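Local atomic coordinates of ABC transporter substrate binding protein (Ribose) (Agrobacterium vitis, PDB entry 4WUT), a protein that probably serves as the sugar-binding component of an ABC importer, and binds beta-D-fucopyranose and calcium ions. Residues T203-L206 with D211-G214; A229-G234 with D256-A261; A143-V148 with D175-N180. All blocks are in the same frame, centred on the assembly; numbering follows the deposited sequence.

Contact 1 (T203-L206 with D211-G214); sequences TDVL and DLKG. With CA (calcium ion), chain F.
The backbones of Leu-206, on helix 195-208, and Leu-212, in the loop that follows, come within 7.1 Å of each other, CA to CA, as the chain turns back to enter strand 214-217. This is the returning half of a beta-alpha-beta crossover in a Rossmann-like lobe of a periplasmic binding protein: strand 184-190 leads into helix 195-208, which hands the chain on to the parallel strand 214-217. Contact across the turn is wholly apolar. Leu-212 points its CB at the helix and carries the meeting with one methyl, CD2, which lies 4.0 Å from CD2 of Leu-206. The two leucine side chains cross at about a right angle, so they touch through methyl ends and share little length. With CG of Leu-212 anti to its backbone N (chi1 -160°) and CD2 the extended branch, that methyl is carried well out from the loop. Leu-206 starts off beside the contact, and its CD2 branch closes the distance. Val-205 adds CG1, 4.2 Å from the same CD2 of Leu-212, although Val-205 was modelled in two conformers and this share is less certain. All three side chains are buried: Ala-155 of strand 153-158 touches both Val-205 and Leu-212, and Leu-239 touches both leucines. Just before Leu-212, Asp-211 forms a salt bridge with Lys-153 through OD1. Asp-204, next to Val-205 in the helix, takes no part in the apolar packing and binds a calcium ion. Asn-200, one helical turn earlier, gives the same ion its OD1. The carboxylate of Asp-204 chelates the calcium with both oxygens, OD1 at 2.4 Å and OD2 at 2.5 Å, and a water oxygen also binds, 2.5 Å from the metal.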
ATOM      1  N   THR A 203       8.326 -19.541  -2.501  1.00  7.70           N
ATOM      2  CA  THR A 203       8.788 -20.851  -2.909  1.00  8.99           C
ATOM      3  C   THR A 203       9.257 -21.663  -1.690  1.00  7.95           C
ATOM      4  O   THR A 203       8.915 -22.832  -1.513  1.00  9.81           O
ATOM      5  CB  THR A 203       9.916 -20.707  -3.928  1.00 12.61           C
ATOM      6  OG1 THR A 203       9.383 -20.132  -5.133  1.00 11.56           O
ATOM      7  CG2 THR A 203      10.546 -22.069  -4.256  1.00 11.20           C
ATOM      8  N   ASP A 204       9.946 -20.981  -0.790  1.00  7.84           N
ATOM      9  CA  ASP A 204      10.485 -21.603   0.383  1.00  8.56           C
ATOM     10  C   ASP A 204       9.402 -21.985   1.397  1.00  7.96           C
ATOM     11  O   ASP A 204       9.478 -23.055   1.964  1.00  9.86           O
ATOM     12  CB  ASP A 204      11.568 -20.709   0.986  1.00  8.17           C
ATOM     13  CG  ASP A 204      12.821 -20.621   0.091  1.00 11.37           C
ATOM     14  OD1 ASP A 204      13.008 -21.473  -0.810  1.00 10.94           O
ATOM     15  OD2 ASP A 204      13.622 -19.690   0.299  1.00 10.88           O
ATOM     16  N   VAL A 205       8.412 -21.120   1.594  0.74  8.69           N
ATOM     17  CA  VAL A 205       7.308 -21.422   2.498  0.74  8.83           C
ATOM     18  C   VAL A 205       6.479 -22.598   2.002  0.74  8.79           C
ATOM     19  O   VAL A 205       6.052 -23.434   2.792  0.74  9.44           O
ATOM     20  CB  VAL A 205       6.455 -20.191   2.764  0.74  9.17           C
ATOM     21  CG1 VAL A 205       5.302 -20.552   3.699  0.74 20.42           C
ATOM     22  CG2 VAL A 205       7.261 -19.126   3.383  0.74 21.48           C
ATOM     23  N   LEU A 206       6.288 -22.681   0.700  1.00  8.96           N
ATOM     24  CA  LEU A 206       5.564 -23.783   0.105  1.00  8.24           C
ATOM     25  C   LEU A 206       6.324 -25.095   0.280  1.00  9.02           C
ATOM     26  O   LEU A 206       5.719 -26.142   0.586  1.00 10.82           O
ATOM     27  CB  LEU A 206       5.257 -23.546  -1.378  1.00  9.31           C
ATOM     28  CG  LEU A 206       4.296 -22.400  -1.703  1.00 10.07           C
ATOM     29  CD1 LEU A 206       4.300 -22.109  -3.190  1.00 14.19           C
ATOM     30  CD2 LEU A 206       2.865 -22.635  -1.196  1.00 12.25           C
ATOM     31  N   ASP A 211       1.478 -28.964   3.926  1.00 13.10           N
ATOM     32  CA  ASP A 211       0.094 -28.911   4.400  1.00 14.43           C
ATOM     33  C   ASP A 211      -0.498 -27.497   4.393  1.00 13.03           C
ATOM     34  O   ASP A 211      -1.607 -27.307   4.868  1.00 15.65           O
ATOM     35  CB  ASP A 211      -0.002 -29.484   5.826  1.00 17.01           C
ATOM     36  CG  ASP A 211       0.964 -28.808   6.816  1.00 22.09           C
ATOM     37  OD1 ASP A 211       1.929 -28.128   6.403  1.00 18.59           O
ATOM     38  OD2 ASP A 211       0.773 -29.013   8.036  1.00 27.04           O
ATOM     39  N   LEU A 212       0.208 -26.522   3.845  1.00 11.62           N
ATOM     40  CA  LEU A 212      -0.283 -25.151   3.850  1.00 10.29           C
ATOM     41  C   LEU A 212      -1.633 -25.056   3.163  1.00 10.50           C
ATOM     42  O   LEU A 212      -1.827 -25.600   2.069  1.00 13.60           O
ATOM     43  CB  LEU A 212       0.733 -24.227   3.149  1.00  9.32           C
ATOM     44  CG  LEU A 212       0.628 -22.745   3.478  1.00 11.91           C
ATOM     45  CD1 LEU A 212       1.050 -22.498   4.903  1.00 13.15           C
ATOM     46  CD2 LEU A 212       1.470 -21.921   2.536  1.00 12.14           C
ATOM     47  N   LYS A 213      -2.596 -24.427   3.833  1.00 10.75           N
ATOM     48  CA  LYS A 213      -3.928 -24.304   3.272  1.00 10.94           C
ATOM     49  C   LYS A 213      -4.183 -22.975   2.584  1.00 10.49           C
ATOM     50  O   LYS A 213      -5.040 -22.901   1.706  1.00 12.98           O
ATOM     51  CB  LYS A 213      -4.998 -24.534   4.343  1.00 12.41           C
ATOM     52  CG  LYS A 213      -5.056 -25.961   4.844  1.00 18.59           C
ATOM     53  CD  LYS A 213      -6.115 -26.158   5.916  1.00 24.12           C
ATOM     54  CE  LYS A 213      -7.046 -27.279   5.577  1.00 35.32           C
ATOM     55  NZ  LYS A 213      -6.336 -28.568   5.374  1.00 37.76           N
ATOM     56  N   GLY A 214      -3.439 -21.936   2.967  1.00 11.25           N
ATOM     57  CA  GLY A 214      -3.656 -20.613   2.416  1.00 10.48           C
ATOM     58  C   GLY A 214      -2.459 -19.709   2.624  1.00 10.12           C
ATOM     59  O   GLY A 214      -1.565 -20.028   3.405  1.00  9.01           O
TER
HETATM   60 CA    CA F 405      15.071 -20.475  -1.555  1.00 10.59          CA
HETATM   61  O   HOH W   1      14.328 -21.832  -3.464  1.00 15.03           O

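Contact 2 (A229-G234 with D256-A261); sequences AIKQAG and DGTLEA
Thr-258 sets its hydroxyl, not only its methyl, against the aliphatic part of Lys-231: OG1 lies 3.7 Å from CG of the lysine. Asp-256 OD1 accepts from the backbone N of Thr-258, an Asx turn, and also from its hydroxyl, which is consistent with the hydroxyl lying against methylenes. The backbone N of Thr-258 is 3.0 Å from Asp-256 OD1 and approaches nearly in line with the C-O bond. The OG1 bond is shorter, 2.7 Å to OD1 of Asp-256, and comes on the syn side, tilted 34° from the carboxylate plane. Two grips on one oxygen hold the carboxylate close over the turn. The setting is the Rossmann-like alpha/beta lobe, where the end of helix 220-232 packs beside the loop between helix 248-255 and strand 261-265. Both helices finish in Schellman motifs, the chain leaving helical geometry with positive phi at Gly-234 and Gly-257. Across the contact, the lysine and threonine side chains cross at about a right angle. The methyl of Thr-258, anti to its backbone N, lies 4.0 Å from CG of Lys-231 and 4.2 Å from CG2 of Ile-230, whose CB points at the loop from the buried side. Phe-253 of helix 248-255 touches both Lys-231 and Thr-258, and Ile-230 also rests on Ala-241 of strand 240-244. On the exposed side, CD of Lys-231 comes nearest to Asp-256, 4.4 Å from OD2; beyond it the chain bends at chi3 and chi4, and the ammonium comes no closer. The opposite charges probably attract, yet no salt bridge is made: NZ of Lys-231 stays 4.7 Å from OD2 of Asp-256.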
ATOM      1  N   ALA A 229       5.348 -17.703  -7.624  1.00  8.96           N
ATOM      2  CA  ALA A 229       5.871 -18.862  -6.897  1.00  9.96           C
ATOM      3  C   ALA A 229       4.891 -20.021  -6.858  1.00  9.04           C
ATOM      4  O   ALA A 229       5.276 -21.173  -7.049  1.00 11.74           O
ATOM      5  CB  ALA A 229       6.276 -18.475  -5.474  1.00 10.74           C
ATOM      6  N   ILE A 230       3.623 -19.715  -6.573  1.00 10.49           N
ATOM      7  CA  ILE A 230       2.597 -20.744  -6.525  1.00 10.68           C
ATOM      8  C   ILE A 230       2.468 -21.452  -7.880  1.00 11.92           C
ATOM      9  O   ILE A 230       2.408 -22.679  -7.969  1.00 11.45           O
ATOM     10  CB  ILE A 230       1.256 -20.109  -6.134  1.00 10.20           C
ATOM     11  CG1 ILE A 230       1.293 -19.634  -4.677  1.00 11.80           C
ATOM     12  CG2 ILE A 230       0.124 -21.072  -6.341  1.00 11.51           C
ATOM     13  CD1 ILE A 230       0.157 -18.744  -4.312  1.00 11.97           C
ATOM     14  N   LYS A 231       2.451 -20.662  -8.941  1.00 10.93           N
ATOM     15  CA  LYS A 231       2.319 -21.205 -10.280  1.00 15.40           C
ATOM     16  C   LYS A 231       3.510 -22.084 -10.590  1.00 13.49           C
ATOM     17  O   LYS A 231       3.366 -23.200 -11.085  1.00 15.93           O
ATOM     18  CB  LYS A 231       2.222 -20.074 -11.288  1.00 20.77           C
ATOM     19  CG  LYS A 231       0.864 -19.435 -11.356  1.00 24.70           C
ATOM     20  CD  LYS A 231       0.760 -18.486 -12.535  1.00 31.94           C
ATOM     21  CE  LYS A 231       1.030 -19.191 -13.830  1.00 35.39           C
ATOM     22  NZ  LYS A 231       0.217 -20.436 -13.974  1.00 42.15           N
ATOM     23  N   GLN A 232       4.705 -21.569 -10.304  1.00 14.58           N
ATOM     24  CA  GLN A 232       5.934 -22.310 -10.601  1.00 15.84           C
ATOM     25  C   GLN A 232       6.053 -23.622  -9.807  1.00 11.83           C
ATOM     26  O   GLN A 232       6.652 -24.598 -10.282  1.00 16.53           O
ATOM     27  CB  GLN A 232       7.137 -21.417 -10.329  1.00 18.91           C
ATOM     28  CG  GLN A 232       7.298 -20.338 -11.393  1.00 29.70           C
ATOM     29  CD  GLN A 232       8.482 -19.395 -11.165  1.00 34.73           C
ATOM     30  OE1 GLN A 232       9.454 -19.722 -10.464  1.00 32.94           O
ATOM     31  NE2 GLN A 232       8.399 -18.213 -11.768  1.00 33.72           N
ATOM     32  N   ALA A 233       5.490 -23.657  -8.616  1.00 13.94           N
ATOM     33  CA  ALA A 233       5.478 -24.848  -7.784  1.00 16.54           C
ATOM     34  C   ALA A 233       4.440 -25.892  -8.218  1.00 15.54           C
ATOM     35  O   ALA A 233       4.409 -26.991  -7.662  1.00 19.84           O
ATOM     36  CB  ALA A 233       5.224 -24.444  -6.338  1.00 18.18           C
ATOM     37  N   GLY A 234       3.591 -25.535  -9.181  1.00 14.03           N
ATOM     38  CA  GLY A 234       2.515 -26.395  -9.628  1.00 19.34           C
ATOM     39  C   GLY A 234       1.363 -26.445  -8.641  1.00 16.64           C
ATOM     40  O   GLY A 234       0.582 -27.403  -8.654  1.00 18.78           O
ATOM     41  N   ASP A 256      -7.244 -16.278 -13.533  1.00 18.85           N
ATOM     42  CA  ASP A 256      -6.795 -17.639 -13.822  1.00 17.26           C
ATOM     43  C   ASP A 256      -6.865 -18.573 -12.617  1.00 19.38           C
ATOM     44  O   ASP A 256      -6.516 -19.758 -12.718  1.00 22.49           O
ATOM     45  CB  ASP A 256      -5.417 -17.666 -14.512  1.00 23.63           C
ATOM     46  CG  ASP A 256      -4.256 -17.390 -13.581  1.00 23.24           C
ATOM     47  OD1 ASP A 256      -4.424 -17.407 -12.339  1.00 20.44           O
ATOM     48  OD2 ASP A 256      -3.138 -17.174 -14.111  1.00 26.14           O
ATOM     49  N   GLY A 257      -7.362 -18.054 -11.494  1.00 17.88           N
ATOM     50  CA  GLY A 257      -7.592 -18.864 -10.306  1.00 17.36           C
ATOM     51  C   GLY A 257      -6.407 -19.056  -9.375  1.00 17.35           C
ATOM     52  O   GLY A 257      -6.500 -19.768  -8.375  1.00 23.19           O
ATOM     53  N   THR A 258      -5.287 -18.420  -9.682  1.00 15.73           N
ATOM     54  CA  THR A 258      -4.131 -18.494  -8.795  1.00 16.79           C
ATOM     55  C   THR A 258      -4.409 -17.799  -7.462  1.00 18.70           C
ATOM     56  O   THR A 258      -4.065 -18.308  -6.391  1.00 17.03           O
ATOM     57  CB  THR A 258      -2.897 -17.870  -9.463  1.00 16.89           C
ATOM     58  OG1 THR A 258      -2.657 -18.549 -10.695  1.00 19.91           O
ATOM     59  CG2 THR A 258      -1.663 -17.999  -8.579  1.00 16.99           C
ATOM     60  N   LEU A 259      -5.006 -16.617  -7.539  1.00 14.31           N
ATOM     61  CA  LEU A 259      -5.457 -15.887  -6.359  1.00 14.59           C
ATOM     62  C   LEU A 259      -6.981 -15.903  -6.294  1.00 17.02           C
ATOM     63  O   LEU A 259      -7.656 -15.624  -7.283  1.00 19.54           O
ATOM     64  CB  LEU A 259      -4.967 -14.438  -6.398  1.00 16.16           C
ATOM     65  CG  LEU A 259      -3.597 -14.129  -5.782  1.00 17.59           C
ATOM     66  CD1 LEU A 259      -2.465 -14.943  -6.398  1.00 16.59           C
ATOM     67  CD2 LEU A 259      -3.344 -12.647  -5.942  1.00 22.49           C
ATOM     68  N   GLU A 260      -7.509 -16.207  -5.116  1.00 14.67           N
ATOM     69  CA  GLU A 260      -8.945 -16.173  -4.863  1.00 12.50           C
ATOM     70  C   GLU A 260      -9.482 -14.746  -4.797  1.00 14.06           C
ATOM     71  O   GLU A 260     -10.601 -14.476  -5.223  1.00 16.42           O
ATOM     72  CB  GLU A 260      -9.221 -16.887  -3.543  1.00 15.42           C
ATOM     73  CG  GLU A 260     -10.661 -16.887  -3.145  1.00 21.75           C
ATOM     74  CD  GLU A 260     -11.515 -17.784  -4.033  1.00 26.50           C
ATOM     75  OE1 GLU A 260     -10.991 -18.740  -4.646  1.00 25.97           O
ATOM     76  OE2 GLU A 260     -12.727 -17.528  -4.116  1.00 35.18           O
ATOM     77  N   ALA A 261      -8.692 -13.830  -4.257  1.00 12.99           N
ATOM     78  CA  ALA A 261      -9.107 -12.433  -4.142  1.00 12.87           C
ATOM     79  C   ALA A 261      -7.893 -11.550  -4.056  1.00 14.50           C
ATOM     80  O   ALA A 261      -6.802 -12.006  -3.679  1.00 12.71           O
ATOM     81  CB  ALA A 261      -9.996 -12.225  -2.924  1.00 16.07           C
TER

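Contact 3 (A143-V148 with D175-N180); sequences AMIQKV and DYIKAN. With CA (calcium ion), chain G.
Apolar packing converges on one methyl, CD1 of Ile-145, which helix 133-148 directs at helix 164-180. Its CG1 sits anti to the carbonyl carbon (chi1 -73°) and CD1 continues extended (chi2 166°), which carries the methyl across. It lies 3.9 Å from CD1 of Ile-177, the two side chains running past each other in opposite directions, and 4.0 Å from CE1 of Tyr-176, at the ring edge, near its plane. The same methyl also approaches the backbone O of Asn-180. A side-chain hydrogen bond lies within segment 175-180: ND2 of Asn-180 reaches back to the backbone O of Tyr-176 (3.0 Å), and also lies over the centre of one face of the Tyr-176 ring, 3.1 Å above its plane. On another side of this helix end, the backbone O of Lys-178 coordinates a calcium ion (2.3 Å) with three waters and the backbone O of Ser-181. The segment axes come within 10.9 Å at 44°, a loose, oblique packing of adjacent helices in an alpha/beta lobe. Tyr-176 continues it along helix 133-148 onto Glu-138, Ala-141 and Lys-142. Ile-145 also touches Leu-183, just before strand 184-190, while Met-144, a selenomethionine, leans on Val-240 at strand 240-244.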
ATOM      1  N   ALA A 143     -12.075 -13.239   4.070  1.00 14.01           N
ATOM      2  CA  ALA A 143     -12.053 -13.944   2.785  1.00 14.22           C
ATOM      3  C   ALA A 143     -11.272 -15.245   2.888  1.00 13.92           C
ATOM      4  O   ALA A 143     -11.652 -16.267   2.315  1.00 14.54           O
ATOM      5  CB  ALA A 143     -11.441 -13.064   1.694  1.00 13.85           C
HETATM    6  N   MSE A 144     -10.153 -15.194   3.596  1.00 13.12           N
HETATM    7  CA  MSE A 144      -9.337 -16.374   3.801  1.00 12.99           C
HETATM    8  C   MSE A 144     -10.104 -17.462   4.540  1.00 13.74           C
HETATM    9  O   MSE A 144     -10.191 -18.590   4.073  1.00 14.24           O
HETATM   10  CB  MSE A 144      -8.068 -15.998   4.584  1.00 12.23           C
HETATM   11  CG  MSE A 144      -7.138 -17.154   4.803  1.00 12.26           C
HETATM   12 SE   MSE A 144      -6.237 -17.736   3.161  1.00 22.30          SE
HETATM   13  CE  MSE A 144      -4.915 -16.315   3.065  1.00 12.83           C
ATOM     14  N   ILE A 145     -10.682 -17.105   5.685  1.00 14.00           N
ATOM     15  CA  ILE A 145     -11.428 -18.080   6.487  1.00 14.88           C
ATOM     16  C   ILE A 145     -12.613 -18.678   5.730  1.00 15.79           C
ATOM     17  O   ILE A 145     -12.866 -19.881   5.820  1.00 16.44           O
ATOM     18  CB  ILE A 145     -11.840 -17.448   7.837  1.00 15.21           C
ATOM     19  CG1 ILE A 145     -10.589 -17.321   8.710  1.00 14.67           C
ATOM     20  CG2 ILE A 145     -12.890 -18.280   8.522  1.00 16.39           C
ATOM     21  CD1 ILE A 145     -10.782 -16.432   9.913  1.00 17.77           C
ATOM     22  N   GLN A 146     -13.328 -17.866   4.968  1.00 15.98           N
ATOM     23  CA  GLN A 146     -14.495 -18.373   4.282  1.00 17.07           C
ATOM     24  C   GLN A 146     -14.132 -19.436   3.262  1.00 17.26           C
ATOM     25  O   GLN A 146     -14.922 -20.331   2.993  1.00 18.30           O
ATOM     26  CB  GLN A 146     -15.275 -17.203   3.691  1.00 18.16           C
ATOM     27  CG  GLN A 146     -15.877 -16.340   4.811  1.00 20.61           C
ATOM     28  CD  GLN A 146     -16.753 -17.153   5.749  1.00 22.31           C
ATOM     29  OE1 GLN A 146     -16.570 -17.163   6.968  1.00 30.21           O
ATOM     30  NE2 GLN A 146     -17.658 -17.870   5.167  1.00 22.14           N
ATOM     31  N   LYS A 147     -12.904 -19.402   2.739  1.00 16.42           N
ATOM     32  CA  LYS A 147     -12.517 -20.384   1.758  1.00 16.80           C
ATOM     33  C   LYS A 147     -11.737 -21.531   2.389  1.00 16.73           C
ATOM     34  O   LYS A 147     -11.918 -22.694   1.994  1.00 23.46           O
ATOM     35  CB  LYS A 147     -11.728 -19.727   0.614  1.00 17.65           C
ATOM     36  CG  LYS A 147     -11.259 -20.672  -0.444  1.00 28.27           C
ATOM     37  CD  LYS A 147     -12.370 -21.136  -1.356  1.00 33.53           C
ATOM     38  CE  LYS A 147     -11.889 -22.304  -2.219  1.00 40.03           C
ATOM     39  NZ  LYS A 147     -11.415 -23.459  -1.374  1.00 44.58           N
ATOM     40  N   VAL A 148     -10.939 -21.231   3.406  1.00 15.95           N
ATOM     41  CA  VAL A 148     -10.053 -22.208   4.024  1.00 15.98           C
ATOM     42  C   VAL A 148     -10.702 -22.958   5.176  1.00 18.13           C
ATOM     43  O   VAL A 148     -10.364 -24.116   5.443  1.00 19.76           O
ATOM     44  CB  VAL A 148      -8.787 -21.513   4.547  1.00 18.48           C
ATOM     45  CG1 VAL A 148      -8.062 -22.381   5.571  1.00 29.44           C
ATOM     46  CG2 VAL A 148      -7.878 -21.132   3.370  1.00 21.01           C
ATOM     47  N   ASP A 175      -4.761 -10.319  13.641  1.00 14.46           N
ATOM     48  CA  ASP A 175      -5.627 -10.295  14.813  1.00 16.86           C
ATOM     49  C   ASP A 175      -6.963 -10.950  14.502  1.00 15.48           C
ATOM     50  O   ASP A 175      -7.553 -11.638  15.358  1.00 15.02           O
ATOM     51  CB  ASP A 175      -5.857  -8.857  15.289  1.00 17.28           C
ATOM     52  CG  ASP A 175      -4.605  -8.217  15.876  1.00 25.43           C
ATOM     53  OD1 ASP A 175      -3.599  -8.922  16.080  1.00 27.49           O
ATOM     54  OD2 ASP A 175      -4.641  -6.997  16.135  1.00 30.41           O
ATOM     55  N   TYR A 176      -7.452 -10.734  13.283  1.00 13.82           N
ATOM     56  CA  TYR A 176      -8.748 -11.320  12.884  1.00 14.96           C
ATOM     57  C   TYR A 176      -8.638 -12.829  12.780  1.00 14.76           C
ATOM     58  O   TYR A 176      -9.507 -13.551  13.238  1.00 15.55           O
ATOM     59  CB  TYR A 176      -9.273 -10.728  11.561  1.00 15.29           C
ATOM     60  CG  TYR A 176     -10.703 -11.150  11.241  1.00 13.36           C
ATOM     61  CD1 TYR A 176     -10.960 -12.361  10.630  1.00 12.24           C
ATOM     62  CD2 TYR A 176     -11.769 -10.328  11.555  1.00 13.48           C
ATOM     63  CE1 TYR A 176     -12.262 -12.763  10.368  1.00 14.07           C
ATOM     64  CE2 TYR A 176     -13.056 -10.711  11.310  1.00 16.78           C
ATOM     65  CZ  TYR A 176     -13.294 -11.917  10.700  1.00 17.12           C
ATOM     66  OH  TYR A 176     -14.589 -12.274  10.436  1.00 22.80           O
ATOM     67  N   ILE A 177      -7.564 -13.310  12.160  1.00 14.15           N
ATOM     68  CA  ILE A 177      -7.321 -14.750  12.094  1.00 10.39           C
ATOM     69  C   ILE A 177      -7.294 -15.378  13.493  1.00 12.97           C
ATOM     70  O   ILE A 177      -7.922 -16.399  13.728  1.00 13.20           O
ATOM     71  CB  ILE A 177      -6.002 -15.066  11.350  1.00 12.07           C
ATOM     72  CG1 ILE A 177      -6.109 -14.685   9.856  1.00 12.75           C
ATOM     73  CG2 ILE A 177      -5.616 -16.532  11.546  1.00 12.68           C
ATOM     74  CD1 ILE A 177      -7.058 -15.519   9.032  1.00 11.84           C
ATOM     75  N   LYS A 178      -6.560 -14.763  14.415  1.00 14.07           N
ATOM     76  CA  LYS A 178      -6.515 -15.227  15.791  1.00 14.04           C
ATOM     77  C   LYS A 178      -7.899 -15.221  16.466  1.00 15.12           C
ATOM     78  O   LYS A 178      -8.248 -16.176  17.118  1.00 17.33           O
ATOM     79  CB  LYS A 178      -5.507 -14.430  16.622  1.00 19.62           C
ATOM     80  CG  LYS A 178      -5.482 -14.892  18.059  1.00 25.30           C
ATOM     81  CD  LYS A 178      -4.205 -14.481  18.799  1.00 35.99           C
ATOM     82  CE  LYS A 178      -4.107 -15.201  20.140  1.00 35.50           C
ATOM     83  NZ  LYS A 178      -2.782 -14.997  20.809  1.00 43.49           N
ATOM     84  N   ALA A 179      -8.683 -14.165  16.295  1.00 15.93           N
ATOM     85  CA  ALA A 179      -9.943 -14.069  17.025  1.00 17.40           C
ATOM     86  C   ALA A 179     -11.034 -14.959  16.438  1.00 20.01           C
ATOM     87  O   ALA A 179     -11.975 -15.320  17.145  1.00 22.77           O
ATOM     88  CB  ALA A 179     -10.419 -12.631  17.061  1.00 25.62           C
ATOM     89  N   ASN A 180     -10.907 -15.312  15.162  1.00 14.88           N
ATOM     90  CA  ASN A 180     -12.004 -15.943  14.442  1.00 13.73           C
ATOM     91  C   ASN A 180     -11.714 -17.319  13.895  1.00 13.23           C
ATOM     92  O   ASN A 180     -12.489 -17.857  13.121  1.00 16.47           O
ATOM     93  CB  ASN A 180     -12.522 -15.018  13.342  1.00 16.37           C
ATOM     94  CG  ASN A 180     -13.098 -13.759  13.909  1.00 17.08           C
ATOM     95  OD1 ASN A 180     -14.209 -13.776  14.450  1.00 20.38           O
ATOM     96  ND2 ASN A 180     -12.344 -12.677  13.868  1.00 16.44           N
TER
HETATM   97 CA    CA G 406      -8.384 -18.275  18.127  1.00 20.86          CA
HETATM   98  O   HOH W   2      -8.937 -16.852  20.012  1.00 26.84           O
HETATM   99  O   HOH W   3      -7.077 -18.627  20.023  1.00 34.04           O
HETATM  100  O   HOH W   4      -6.181 -18.741  17.373  1.00 21.39           O

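Along the chain contact 3 comes first, then contact 1, then contact 2, in series, without overlap. All three belong to the same Rossmann-like lobe, with its parallel strands 184-190, 153-158, 214-217, 240-244 and 261-265. Contacts 1 and 2 are neighbours, centres about 12 Å apart, where helix 195-208 packs on helix 220-232: Leu-206 CD1 lies 4.0 Å from Ile-230 CA. Contact 3 is centred about 17 Å from contact 1 and 20 Å from contact 2; Gly-214, entering strand 214-217, touches the selenium of Met-144. The contacts join successive helices and loops of one lobe; none of their residues lines the fucose pocket, so they are packing away from the sugar.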